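Local atomic coordinates of 2-hydroxyisobutyryl-CoA mutase large subunit (Aquincola tertiaricarbonis, PDB entry 4R3U), a protein that catalyses, with the small cobalamin-binding subunit, the interconversion of 2-hydroxyisobutyryl-CoA and (S)-3-hydroxybutyryl-CoA. Residues Thr178-Ala183 against Ile212-Met217; Arg231-Ile236 against Ile276-Glu281; Val310-Ala315 against Thr427-Lys432. All blocks are in the same frame, centred on the assembly; numbering follows the deposited sequence.

Interaction 1: residues Thr178-Ala183 against Ile212-Met217; sequences TINPSA and ILKEYM. With 3KK (S-{(3R,5R,9R)-1-[(2R,3S,4R,5R)-5-(6-amino-9H-purin-9-yl)-4-hydroxy-3-(phosphonooxy)tetrahydrofuran-2-yl]-3,5,9-trihydroxy-8,8-dimethyl-3,5-dioxido-10,14-dioxo-2,4,6-trioxa-11,15-diaza-3lambda~5~,5lambda~5~-diphosphaheptadecan-17-yl} 2-hydroxy-2-methylpropanethioate), chain F.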
loop_
_atom_site.group_PDB
_atom_site.type_symbol
_atom_site.label_atom_id
_atom_site.label_comp_id
_atom_site.label_asym_id
_atom_site.label_seq_id
_atom_site.Cartn_x
_atom_site.Cartn_y
_atom_site.Cartn_z
ATOM N N THR A 178 26.592 -4.260 -4.217
ATOM C CA THR A 178 25.967 -5.435 -4.849
ATOM C C THR A 178 27.002 -6.024 -5.825
ATOM O O THR A 178 26.876 -5.899 -7.049
ATOM C CB THR A 178 24.689 -5.060 -5.532
ATOM O OG1 THR A 178 23.874 -4.392 -4.591
ATOM C CG2 THR A 178 23.974 -6.249 -6.121
ATOM N N ILE A 179 28.037 -6.626 -5.251
ATOM C CA ILE A 179 29.161 -7.159 -5.978
ATOM C C ILE A 179 29.315 -8.646 -5.610
ATOM O O ILE A 179 29.054 -9.025 -4.475
ATOM C CB ILE A 179 30.426 -6.265 -5.733
ATOM C CG1 ILE A 179 31.579 -6.562 -6.743
ATOM C CG2 ILE A 179 30.889 -6.297 -4.268
ATOM C CD1 ILE A 179 31.438 -5.895 -8.094
ATOM N N ASN A 180 29.629 -9.483 -6.596
ATOM C CA ASN A 180 29.671 -10.919 -6.373
ATOM C C ASN A 180 31.000 -11.658 -6.682
ATOM O O ASN A 180 31.822 -11.721 -5.767
ATOM C CB ASN A 180 28.404 -11.601 -6.913
ATOM C CG ASN A 180 27.160 -11.089 -6.239
ATOM O OD1 ASN A 180 26.856 -11.465 -5.120
ATOM N ND2 ASN A 180 26.427 -10.184 -6.889
ATOM N N PRO A 181 31.285 -12.213 -7.898
ATOM C CA PRO A 181 32.576 -12.908 -8.078
ATOM C C PRO A 181 33.822 -12.036 -7.856
ATOM O O PRO A 181 34.895 -12.565 -7.532
ATOM C CB PRO A 181 32.482 -13.466 -9.505
ATOM C CG PRO A 181 31.445 -12.669 -10.178
ATOM C CD PRO A 181 30.469 -12.279 -9.131
ATOM N N SER A 182 33.689 -10.715 -8.033
ATOM C CA SER A 182 34.790 -9.762 -7.850
ATOM C C SER A 182 34.585 -8.933 -6.557
ATOM O O SER A 182 35.183 -7.858 -6.398
ATOM C CB SER A 182 34.923 -8.860 -9.071
ATOM O OG SER A 182 33.699 -8.191 -9.328
ATOM N N ALA A 183 33.769 -9.471 -5.616
ATOM C CA ALA A 183 33.487 -8.849 -4.327
ATOM C C ALA A 183 34.735 -8.588 -3.499
ATOM O O ALA A 183 34.802 -7.546 -2.827
ATOM C CB ALA A 183 32.515 -9.699 -3.528
ATOM N N ILE A 212 28.455 -16.503 -3.879
ATOM C CA ILE A 212 28.670 -17.102 -5.200
ATOM C C ILE A 212 27.772 -18.308 -5.504
ATOM O O ILE A 212 27.420 -18.531 -6.654
ATOM C CB ILE A 212 30.168 -17.349 -5.472
ATOM C CG1 ILE A 212 30.481 -17.379 -6.968
ATOM C CG2 ILE A 212 30.712 -18.585 -4.714
ATOM C CD1 ILE A 212 30.540 -16.038 -7.625
ATOM N N LEU A 213 27.367 -19.054 -4.491
ATOM C CA LEU A 213 26.510 -20.224 -4.695
ATOM C C LEU A 213 25.192 -19.861 -5.387
ATOM O O LEU A 213 24.780 -20.538 -6.342
ATOM C CB LEU A 213 26.345 -21.043 -3.386
ATOM C CG LEU A 213 27.691 -21.595 -2.760
ATOM C CD1 LEU A 213 27.490 -22.176 -1.394
ATOM C CD2 LEU A 213 28.378 -22.598 -3.647
ATOM N N LYS A 214 24.627 -18.706 -5.024
ATOM C CA LYS A 214 23.391 -18.223 -5.611
ATOM C C LYS A 214 23.599 -17.701 -7.024
ATOM O O LYS A 214 22.635 -17.555 -7.761
ATOM C CB LYS A 214 22.709 -17.192 -4.680
ATOM C CG LYS A 214 23.430 -15.871 -4.508
ATOM C CD LYS A 214 22.944 -14.787 -5.452
ATOM C CE LYS A 214 23.487 -13.449 -5.005
ATOM N NZ LYS A 214 24.950 -13.270 -5.285
ATOM N N GLU A 215 24.861 -17.392 -7.395
ATOM C CA GLU A 215 25.246 -16.931 -8.740
ATOM C C GLU A 215 25.166 -18.104 -9.710
ATOM O O GLU A 215 24.607 -17.960 -10.790
ATOM C CB GLU A 215 26.657 -16.324 -8.721
ATOM C CG GLU A 215 26.734 -14.963 -8.013
ATOM C CD GLU A 215 25.821 -13.898 -8.583
ATOM O OE1 GLU A 215 25.580 -13.920 -9.805
ATOM O OE2 GLU A 215 25.262 -13.104 -7.799
ATOM N N TYR A 216 25.661 -19.289 -9.290
ATOM C CA TYR A 216 25.572 -20.507 -10.109
ATOM C C TYR A 216 24.114 -20.955 -10.244
ATOM O O TYR A 216 23.677 -21.376 -11.315
ATOM C CB TYR A 216 26.444 -21.637 -9.527
ATOM C CG TYR A 216 27.918 -21.300 -9.499
ATOM C CD1 TYR A 216 28.651 -21.176 -10.677
ATOM C CD2 TYR A 216 28.588 -21.121 -8.293
ATOM C CE1 TYR A 216 30.007 -20.837 -10.654
ATOM C CE2 TYR A 216 29.946 -20.795 -8.258
ATOM C CZ TYR A 216 30.649 -20.641 -9.441
ATOM O OH TYR A 216 31.984 -20.303 -9.407
ATOM N N MET A 217 23.373 -20.830 -9.143
ATOM C CA MET A 217 21.976 -21.185 -8.995
ATOM C C MET A 217 21.059 -20.210 -9.765
ATOM O O MET A 217 20.124 -20.652 -10.450
ATOM C CB MET A 217 21.609 -21.087 -7.498
ATOM C CG MET A 217 21.944 -22.271 -6.668
ATOM S SD MET A 217 21.016 -22.127 -5.114
ATOM C CE MET A 217 21.822 -23.388 -4.176
HETATM C C4 3KK F . 21.003 -7.074 -8.435
HETATM C C3 3KK F . 20.106 -6.428 -7.384
HETATM C C2 3KK F . 18.675 -6.943 -7.521
HETATM O O3 3KK F . 20.119 -5.030 -7.619
HETATM C C1 3KK F . 20.597 -6.687 -5.954
HETATM O O1 3KK F . 21.032 -7.783 -5.592
HETATM S S1P 3KK F . 20.470 -5.273 -4.911
HETATM C C2P 3KK F . 21.153 -5.855 -3.333
HETATM C C3P 3KK F . 21.384 -4.689 -2.405
HETATM N N4P 3KK F . 21.839 -5.217 -1.126
HETATM C C5P 3KK F . 21.694 -4.540 0.017
HETATM O O5P 3KK F . 21.187 -3.418 0.104
HETATM C C6P 3KK F . 22.229 -5.302 1.234
HETATM C C7P 3KK F . 22.180 -4.468 2.505
HETATM N N8P 3KK F . 22.608 -5.273 3.656
HETATM C C9P 3KK F . 22.835 -4.708 4.851
HETATM O O9P 3KK F . 22.728 -3.495 5.043
HETATM C CAP 3KK F . 23.362 -5.656 5.968
HETATM O OAP 3KK F . 24.265 -6.656 5.449
HETATM C CBP 3KK F . 22.296 -6.209 6.974
HETATM C CDP 3KK F . 22.998 -6.926 8.137
HETATM C CEP 3KK F . 21.353 -7.214 6.304
HETATM C CCP 3KK F . 21.469 -5.064 7.599
HETATM O O6A 3KK F . 22.374 -4.085 8.137
HETATM P P2A 3KK F . 21.983 -2.595 8.502
HETATM O O4A 3KK F . 21.141 -2.027 7.439
HETATM O O5A 3KK F . 23.234 -1.890 8.873
HETATM O O3A 3KK F . 21.037 -2.849 9.797
HETATM P P1A 3KK F . 21.488 -3.425 11.268
HETATM O O1A 3KK F . 22.800 -4.124 11.231
HETATM O O2A 3KK F . 20.329 -4.145 11.821
HETATM O O5B 3KK F . 21.595 -1.984 12.019
HETATM C C5B 3KK F . 22.813 -1.210 12.097
HETATM C C4B 3KK F . 23.240 -1.045 13.567
HETATM O O4B 3KK F . 22.123 -0.646 14.418
HETATM C C3B 3KK F . 23.775 -2.356 14.136
HETATM O O3B 3KK F . 24.874 -2.043 15.025
HETATM P P3B 3KK F . 26.413 -2.413 14.699
HETATM O O8A 3KK F . 26.368 -3.888 14.579
HETATM O O7A 3KK F . 26.680 -1.663 13.454
HETATM O O9A 3KK F . 27.110 -1.889 15.898
HETATM C C2B 3KK F . 22.594 -2.912 14.910
HETATM O O2B 3KK F . 23.009 -3.781 15.971
HETATM C C1B 3KK F . 21.939 -1.651 15.438
HETATM N N9A 3KK F . 20.476 -1.827 15.680
HETATM C C8A 3KK F . 19.507 -2.078 14.802
HETATM N N7A 3KK F . 18.356 -2.161 15.465
HETATM C C5A 3KK F . 18.601 -1.936 16.761
HETATM C C4A 3KK F . 19.926 -1.721 16.890
HETATM N N3A 3KK F . 20.486 -1.461 18.100
HETATM C C2A 3KK F . 19.680 -1.393 19.259
HETATM N N1A 3KK F . 18.289 -1.623 19.074
HETATM C C6A 3KK F . 17.799 -1.899 17.847
HETATM N N6A 3KK F . 16.496 -2.121 17.661
#
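Asn180 and Ile212 bring the two backbones closest, 6.4 Å between their CA atoms, where the type I turn Asn180-Ala183 faces the first turn of helix 213-219, with Ile212 just before it. Both segments follow neighbouring parallel strands of the TIM barrel, 175-178 and 206-208, so the contact lies at C-terminal strand ends, beside the acyl-CoA pocket. Lys214 NZ donates to Asn180 OD1 at 2.6 Å. The amine approaches from above the amide plane, 67° out of it, and so is not on a lone pair of OD1; the C=O...N angle is 110°. Bends at chi2 and chi4 bring Lys214 NZ to this point. NZ also bonds to Asp211 O and forms a salt bridge to Glu215 OE2 at 2.5 Å, on the anti side of the carboxylate. Glu215 OE2 sits over the same face of the Asn180 amide, 3.2 Å from Asn180 CG. Asn180 ND2 is held by Gln209 OE1 and Glu221 OE1. Gln209 is a substrate-binding residue, which places Asn180 in what is probably the second shell of the site. The Lys214 side chain lies about 3 Å from that of substrate-binding His256. Thr178 reaches the ligand: its CG2 is 3.4 Å from thioester oxygen O1 of 3KK, while its OG1 bonds to Asp128. Further from the pocket, the contact is apolar: Ile212 CD1 packs against Pro181 CB at 3.7 Å.

Interaction 2: residues Arg231-Ile236 against Ile276-Glu281; sequences RIVRDI and ITYVNE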
loop_
_atom_site.group_PDB
_atom_site.type_symbol
_atom_site.label_atom_id
_atom_site.label_comp_id
_atom_site.label_asym_id
_atom_site.label_seq_id
_atom_site.Cartn_x
_atom_site.Cartn_y
_atom_site.Cartn_z
ATOM N N ARG A 231 36.275 -20.479 -1.904
ATOM C CA ARG A 231 37.461 -20.136 -1.126
ATOM C C ARG A 231 37.583 -18.576 -1.004
ATOM O O ARG A 231 37.978 -18.074 0.048
ATOM C CB ARG A 231 38.710 -20.797 -1.771
ATOM C CG ARG A 231 40.054 -20.370 -1.191
ATOM C CD ARG A 231 40.640 -19.189 -1.940
ATOM N NE ARG A 231 41.843 -18.671 -1.282
ATOM C CZ ARG A 231 43.085 -19.054 -1.566
ATOM N NH1 ARG A 231 43.310 -19.968 -2.505
ATOM N NH2 ARG A 231 44.110 -18.522 -0.920
ATOM N N ILE A 232 37.216 -17.825 -2.064
ATOM C CA ILE A 232 37.254 -16.367 -2.017
ATOM C C ILE A 232 36.224 -15.885 -0.980
ATOM O O ILE A 232 36.592 -15.105 -0.088
ATOM C CB ILE A 232 37.109 -15.682 -3.413
ATOM C CG1 ILE A 232 38.286 -16.010 -4.338
ATOM C CG2 ILE A 232 37.005 -14.161 -3.258
ATOM C CD1 ILE A 232 37.959 -15.929 -5.814
ATOM N N VAL A 233 34.960 -16.398 -1.051
ATOM C CA VAL A 233 33.906 -16.069 -0.078
ATOM C C VAL A 233 34.413 -16.336 1.348
ATOM O O VAL A 233 34.251 -15.504 2.242
ATOM C CB VAL A 233 32.574 -16.801 -0.375
ATOM C CG1 VAL A 233 31.487 -16.374 0.603
ATOM C CG2 VAL A 233 32.121 -16.531 -1.811
ATOM N N ARG A 234 35.088 -17.468 1.523
ATOM C CA ARG A 234 35.674 -17.893 2.792
ATOM C C ARG A 234 36.718 -16.870 3.229
ATOM O O ARG A 234 36.660 -16.394 4.357
ATOM C CB ARG A 234 36.273 -19.288 2.600
ATOM C CG ARG A 234 36.747 -19.997 3.845
ATOM C CD ARG A 234 37.905 -20.910 3.481
ATOM N NE ARG A 234 39.056 -20.141 2.998
ATOM C CZ ARG A 234 40.212 -20.661 2.610
ATOM N NH1 ARG A 234 41.189 -19.876 2.188
ATOM N NH2 ARG A 234 40.401 -21.970 2.635
ATOM N N ASP A 235 37.631 -16.481 2.333
ATOM C CA ASP A 235 38.639 -15.448 2.628
ATOM C C ASP A 235 38.005 -14.090 2.983
ATOM O O ASP A 235 38.506 -13.376 3.854
ATOM C CB ASP A 235 39.602 -15.281 1.454
ATOM C CG ASP A 235 40.549 -16.424 1.232
ATOM O OD1 ASP A 235 40.400 -17.464 1.904
ATOM O OD2 ASP A 235 41.418 -16.297 0.361
ATOM N N ILE A 236 36.900 -13.752 2.319
ATOM C CA ILE A 236 36.185 -12.513 2.628
ATOM C C ILE A 236 35.661 -12.625 4.058
ATOM O O ILE A 236 35.876 -11.715 4.861
ATOM C CB ILE A 236 35.062 -12.186 1.602
ATOM C CG1 ILE A 236 35.650 -11.866 0.217
ATOM C CG2 ILE A 236 34.174 -11.050 2.107
ATOM C CD1 ILE A 236 34.573 -11.927 -0.955
ATOM N N ILE A 276 24.681 -23.429 4.939
ATOM C CA ILE A 276 25.311 -24.632 5.478
ATOM C C ILE A 276 26.690 -24.890 4.831
ATOM O O ILE A 276 27.669 -25.089 5.549
ATOM C CB ILE A 276 24.338 -25.838 5.413
ATOM C CG1 ILE A 276 23.228 -25.676 6.472
ATOM C CG2 ILE A 276 25.107 -27.210 5.538
ATOM C CD1 ILE A 276 21.894 -26.345 6.101
ATOM N N THR A 277 26.762 -24.797 3.490
ATOM C CA THR A 277 27.986 -24.980 2.705
ATOM C C THR A 277 29.069 -24.002 3.168
ATOM O O THR A 277 30.203 -24.422 3.412
ATOM C CB THR A 277 27.654 -24.853 1.220
ATOM O OG1 THR A 277 26.497 -25.632 0.954
ATOM C CG2 THR A 277 28.786 -25.289 0.313
ATOM N N TYR A 278 28.703 -22.718 3.326
ATOM C CA TYR A 278 29.576 -21.621 3.750
ATOM C C TYR A 278 30.126 -21.805 5.150
ATOM O O TYR A 278 31.332 -21.641 5.345
ATOM C CB TYR A 278 28.856 -20.255 3.605
ATOM C CG TYR A 278 28.659 -19.772 2.172
ATOM C CD1 TYR A 278 29.687 -19.870 1.229
ATOM C CD2 TYR A 278 27.479 -19.136 1.785
ATOM C CE1 TYR A 278 29.524 -19.401 -0.072
ATOM C CE2 TYR A 278 27.299 -18.672 0.479
ATOM C CZ TYR A 278 28.336 -18.783 -0.440
ATOM O OH TYR A 278 28.208 -18.318 -1.729
ATOM N N VAL A 279 29.267 -22.168 6.111
ATOM C CA VAL A 279 29.642 -22.388 7.509
ATOM C C VAL A 279 30.640 -23.529 7.621
ATOM O O VAL A 279 31.632 -23.413 8.360
ATOM C CB VAL A 279 28.412 -22.597 8.434
ATOM C CG1 VAL A 279 28.848 -22.849 9.884
ATOM C CG2 VAL A 279 27.471 -21.401 8.364
ATOM N N ASN A 280 30.398 -24.615 6.856
ATOM C CA ASN A 280 31.290 -25.785 6.803
ATOM C C ASN A 280 32.678 -25.404 6.264
ATOM O O ASN A 280 33.687 -25.820 6.832
ATOM C CB ASN A 280 30.674 -26.899 5.959
ATOM C CG ASN A 280 29.491 -27.606 6.589
ATOM O OD1 ASN A 280 29.406 -27.798 7.801
ATOM N ND2 ASN A 280 28.574 -28.076 5.763
ATOM N N GLU A 281 32.719 -24.583 5.198
ATOM C CA GLU A 281 33.953 -24.110 4.578
ATOM C C GLU A 281 34.774 -23.225 5.495
ATOM O O GLU A 281 36.000 -23.355 5.512
ATOM C CB GLU A 281 33.659 -23.393 3.244
ATOM C CG GLU A 281 33.852 -24.242 2.000
ATOM C CD GLU A 281 34.776 -25.431 2.098
ATOM O OE1 GLU A 281 34.284 -26.531 2.436
ATOM O OE2 GLU A 281 35.990 -25.260 1.855
#
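The Tyr278 ring is met obliquely by Val233, whose CG1 lies 3.7 Å from Tyr278 CE1. The guanidinium of Arg234 has Arg231 CG over one face and Asp235 OD1 in plane at its edge. The Arg231 guanidinium likewise has the Asp235 carboxylate at its edge. The contact joins helices 226-243 and 264-283 in the outer helical layer of the TIM barrel. With chi1 at -177°, CG1 of Val233 swings opposite the backbone N and over to the tyrosine. The two side chains cross at about a right angle. Tyr278 OH continues past the valine to bond with Asp211 OD1. No hydrogen bond links the two helices here. The polar bonding runs along helix 226-243 as a salt-bridge network. Arg234 NH1 meets the syn lone pair of Asp235 OD1 at 2.6 Å, and Arg231 NE meets Asp235 OD2 at 2.9 Å. The aspartate joins the two guanidinium groups, which backbone carbonyls of Val531, Ala532 and Glu535 also hold. The Arg234 chain crosses to the second helix with its aliphatic part, placing CD 3.7 Å from Glu281 O.

Interaction 3: residues Val310-Ala315 against Thr427-Lys432; sequences VAKFRA and TEYEKK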
loop_
_atom_site.group_PDB
_atom_site.type_symbol
_atom_site.label_atom_id
_atom_site.label_comp_id
_atom_site.label_asym_id
_atom_site.label_seq_id
_atom_site.Cartn_x
_atom_site.Cartn_y
_atom_site.Cartn_z
ATOM N N VAL A 310 5.448 -12.913 4.958
ATOM C CA VAL A 310 5.655 -12.693 6.393
ATOM C C VAL A 310 5.970 -14.047 7.089
ATOM O O VAL A 310 6.923 -14.138 7.864
ATOM C CB VAL A 310 4.431 -11.978 7.037
ATOM C CG1 VAL A 310 4.602 -11.845 8.542
ATOM C CG2 VAL A 310 4.186 -10.608 6.395
ATOM N N ALA A 311 5.184 -15.089 6.776
ATOM C CA ALA A 311 5.353 -16.434 7.318
ATOM C C ALA A 311 6.754 -16.969 6.966
ATOM O O ALA A 311 7.417 -17.572 7.811
ATOM C CB ALA A 311 4.299 -17.349 6.730
ATOM N N LYS A 312 7.194 -16.729 5.711
ATOM C CA LYS A 312 8.473 -17.130 5.156
ATOM C C LYS A 312 9.623 -16.485 5.931
ATOM O O LYS A 312 10.584 -17.176 6.262
ATOM C CB LYS A 312 8.509 -16.732 3.672
ATOM C CG LYS A 312 9.733 -17.205 2.880
ATOM C CD LYS A 312 9.931 -16.356 1.616
ATOM C CE LYS A 312 10.615 -15.050 1.948
ATOM N NZ LYS A 312 10.580 -14.104 0.806
ATOM N N PHE A 313 9.526 -15.166 6.231
ATOM C CA PHE A 313 10.569 -14.420 6.951
ATOM C C PHE A 313 10.737 -14.934 8.380
ATOM O O PHE A 313 11.872 -15.095 8.841
ATOM C CB PHE A 313 10.264 -12.919 6.947
ATOM C CG PHE A 313 10.191 -12.218 5.604
ATOM C CD1 PHE A 313 11.190 -12.397 4.649
ATOM C CD2 PHE A 313 9.169 -11.307 5.330
ATOM C CE1 PHE A 313 11.148 -11.708 3.429
ATOM C CE2 PHE A 313 9.105 -10.641 4.099
ATOM C CZ PHE A 313 10.105 -10.826 3.169
ATOM N N ARG A 314 9.611 -15.217 9.072
ATOM C CA ARG A 314 9.576 -15.727 10.447
ATOM C C ARG A 314 10.072 -17.155 10.484
ATOM O O ARG A 314 10.885 -17.497 11.355
ATOM C CB ARG A 314 8.171 -15.581 11.056
ATOM C CG ARG A 314 7.726 -14.121 11.142
ATOM C CD ARG A 314 6.245 -13.969 11.418
ATOM N NE ARG A 314 5.956 -13.946 12.853
ATOM C CZ ARG A 314 5.497 -14.979 13.550
ATOM N NH1 ARG A 314 5.267 -16.145 12.952
ATOM N NH2 ARG A 314 5.259 -14.854 14.851
ATOM N N ALA A 315 9.668 -17.971 9.487
ATOM C CA ALA A 315 10.146 -19.360 9.335
ATOM C C ALA A 315 11.655 -19.396 9.103
ATOM O O ALA A 315 12.331 -20.202 9.712
ATOM C CB ALA A 315 9.426 -20.050 8.186
ATOM N N THR A 427 4.905 -22.343 10.581
ATOM C CA THR A 427 5.234 -23.729 10.940
ATOM C C THR A 427 5.326 -24.681 9.725
ATOM O O THR A 427 6.186 -25.569 9.710
ATOM C CB THR A 427 4.370 -24.188 12.125
ATOM O OG1 THR A 427 4.626 -23.314 13.243
ATOM C CG2 THR A 427 4.627 -25.630 12.504
ATOM N N GLU A 428 4.441 -24.482 8.729
ATOM C CA GLU A 428 4.386 -25.245 7.478
ATOM C C GLU A 428 5.662 -24.979 6.683
ATOM O O GLU A 428 6.327 -25.932 6.268
ATOM C CB GLU A 428 3.124 -24.904 6.663
ATOM C CG GLU A 428 2.042 -25.962 6.763
ATOM C CD GLU A 428 2.408 -27.308 6.146
ATOM O OE1 GLU A 428 2.748 -28.238 6.916
ATOM O OE2 GLU A 428 2.366 -27.431 4.898
ATOM N N TYR A 429 6.057 -23.692 6.552
ATOM C CA TYR A 429 7.305 -23.313 5.895
ATOM C C TYR A 429 8.536 -23.978 6.540
ATOM O O TYR A 429 9.323 -24.589 5.821
ATOM C CB TYR A 429 7.462 -21.777 5.807
ATOM C CG TYR A 429 7.018 -21.266 4.462
ATOM C CD1 TYR A 429 7.913 -21.201 3.387
ATOM C CD2 TYR A 429 5.674 -20.994 4.210
ATOM C CE1 TYR A 429 7.485 -20.827 2.115
ATOM C CE2 TYR A 429 5.241 -20.604 2.948
ATOM C CZ TYR A 429 6.149 -20.515 1.907
ATOM O OH TYR A 429 5.703 -20.187 0.654
ATOM N N GLU A 430 8.646 -23.924 7.888
ATOM C CA GLU A 430 9.718 -24.520 8.694
ATOM C C GLU A 430 9.941 -26.005 8.341
ATOM O O GLU A 430 11.030 -26.385 7.918
ATOM C CB GLU A 430 9.391 -24.355 10.185
ATOM C CG GLU A 430 10.523 -24.811 11.088
ATOM C CD GLU A 430 10.159 -25.127 12.520
ATOM O OE1 GLU A 430 11.074 -25.497 13.289
ATOM O OE2 GLU A 430 8.956 -25.071 12.861
ATOM N N LYS A 431 8.879 -26.817 8.471
ATOM C CA LYS A 431 8.880 -28.242 8.174
ATOM C C LYS A 431 9.255 -28.518 6.710
ATOM O O LYS A 431 10.118 -29.362 6.457
ATOM C CB LYS A 431 7.537 -28.881 8.563
ATOM C CG LYS A 431 7.296 -28.868 10.074
ATOM C CD LYS A 431 5.864 -29.230 10.455
ATOM C CE LYS A 431 5.643 -29.265 11.955
ATOM N NZ LYS A 431 4.200 -29.403 12.314
ATOM N N LYS A 432 8.647 -27.780 5.760
ATOM C CA LYS A 432 8.913 -27.931 4.320
ATOM C C LYS A 432 10.331 -27.538 3.974
ATOM O O LYS A 432 10.948 -28.206 3.141
ATOM C CB LYS A 432 7.880 -27.192 3.456
ATOM C CG LYS A 432 6.468 -27.790 3.464
ATOM C CD LYS A 432 6.307 -29.038 2.606
ATOM C CE LYS A 432 5.093 -29.829 3.045
ATOM N NZ LYS A 432 5.119 -31.230 2.539
#
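Helix 306-327 packs against helix 420-442 in a close, buried helix-helix crossing. Around Val310-Ala315 and Thr427-Lys432 the axes approach to 8.4 Å, with a signed crossing angle of -54°. This is consistent with the roughly -50° class of ridges-into-grooves packing. Ala315 stands at the closest point of the backbones, its CA 5.2 Å from Glu430 CA. Its methyl CB touches Tyr429 CB at 3.5 Å and lies 4.0 Å from Glu430 N. The small side chain leaves room for this near approach. Helix 306-327 is the TIM-barrel helix that follows strand 298-302, and helix 420-442 packs against it. Lys312 CB lies over one face of the Tyr429 ring, and Lys312 CG comes 4.3 Å from Tyr429 CE1. The lysine then leads away from the tyrosine, and its NZ pairs with Glu309 and Glu267. Tyr429 OH bonds to Glu308, also on helix 306-327, so the ring is held at its hydroxyl as well as along its face. The Glu430 side chain is extended, with CG anti to the backbone N (chi1 -174°). This carries its carboxylate away from 310-315 to Lys322 NZ, at OE1, and Arg318 NH1, at OE2, further along helix 306-327.

The three interactions come one after another along the chain. Interactions 1 and 2 are neighbours, with centres 12 Å apart. They touch where Tyr278 OH probably accepts a hydrogen bond from Leu213 N, and where Ile212 CG2 meets Val233 CG2. Thus helices 226-243 and 264-283 back segment 212-217, which in turn meets the loop that carries the pocket residue Thr178. Interaction 3 is 26 Å from both, centre to centre, and touches neither. Helix 264-283 still spans the gap: it carries 276-281, its Pro264 touches Lys312 and Tyr429, and its Ile276 packs on Ile323 of helix 306-327. The first two lie among barrel strand ends and helices; interaction 3 joins barrel helix 306-327 to the later helix 420-442.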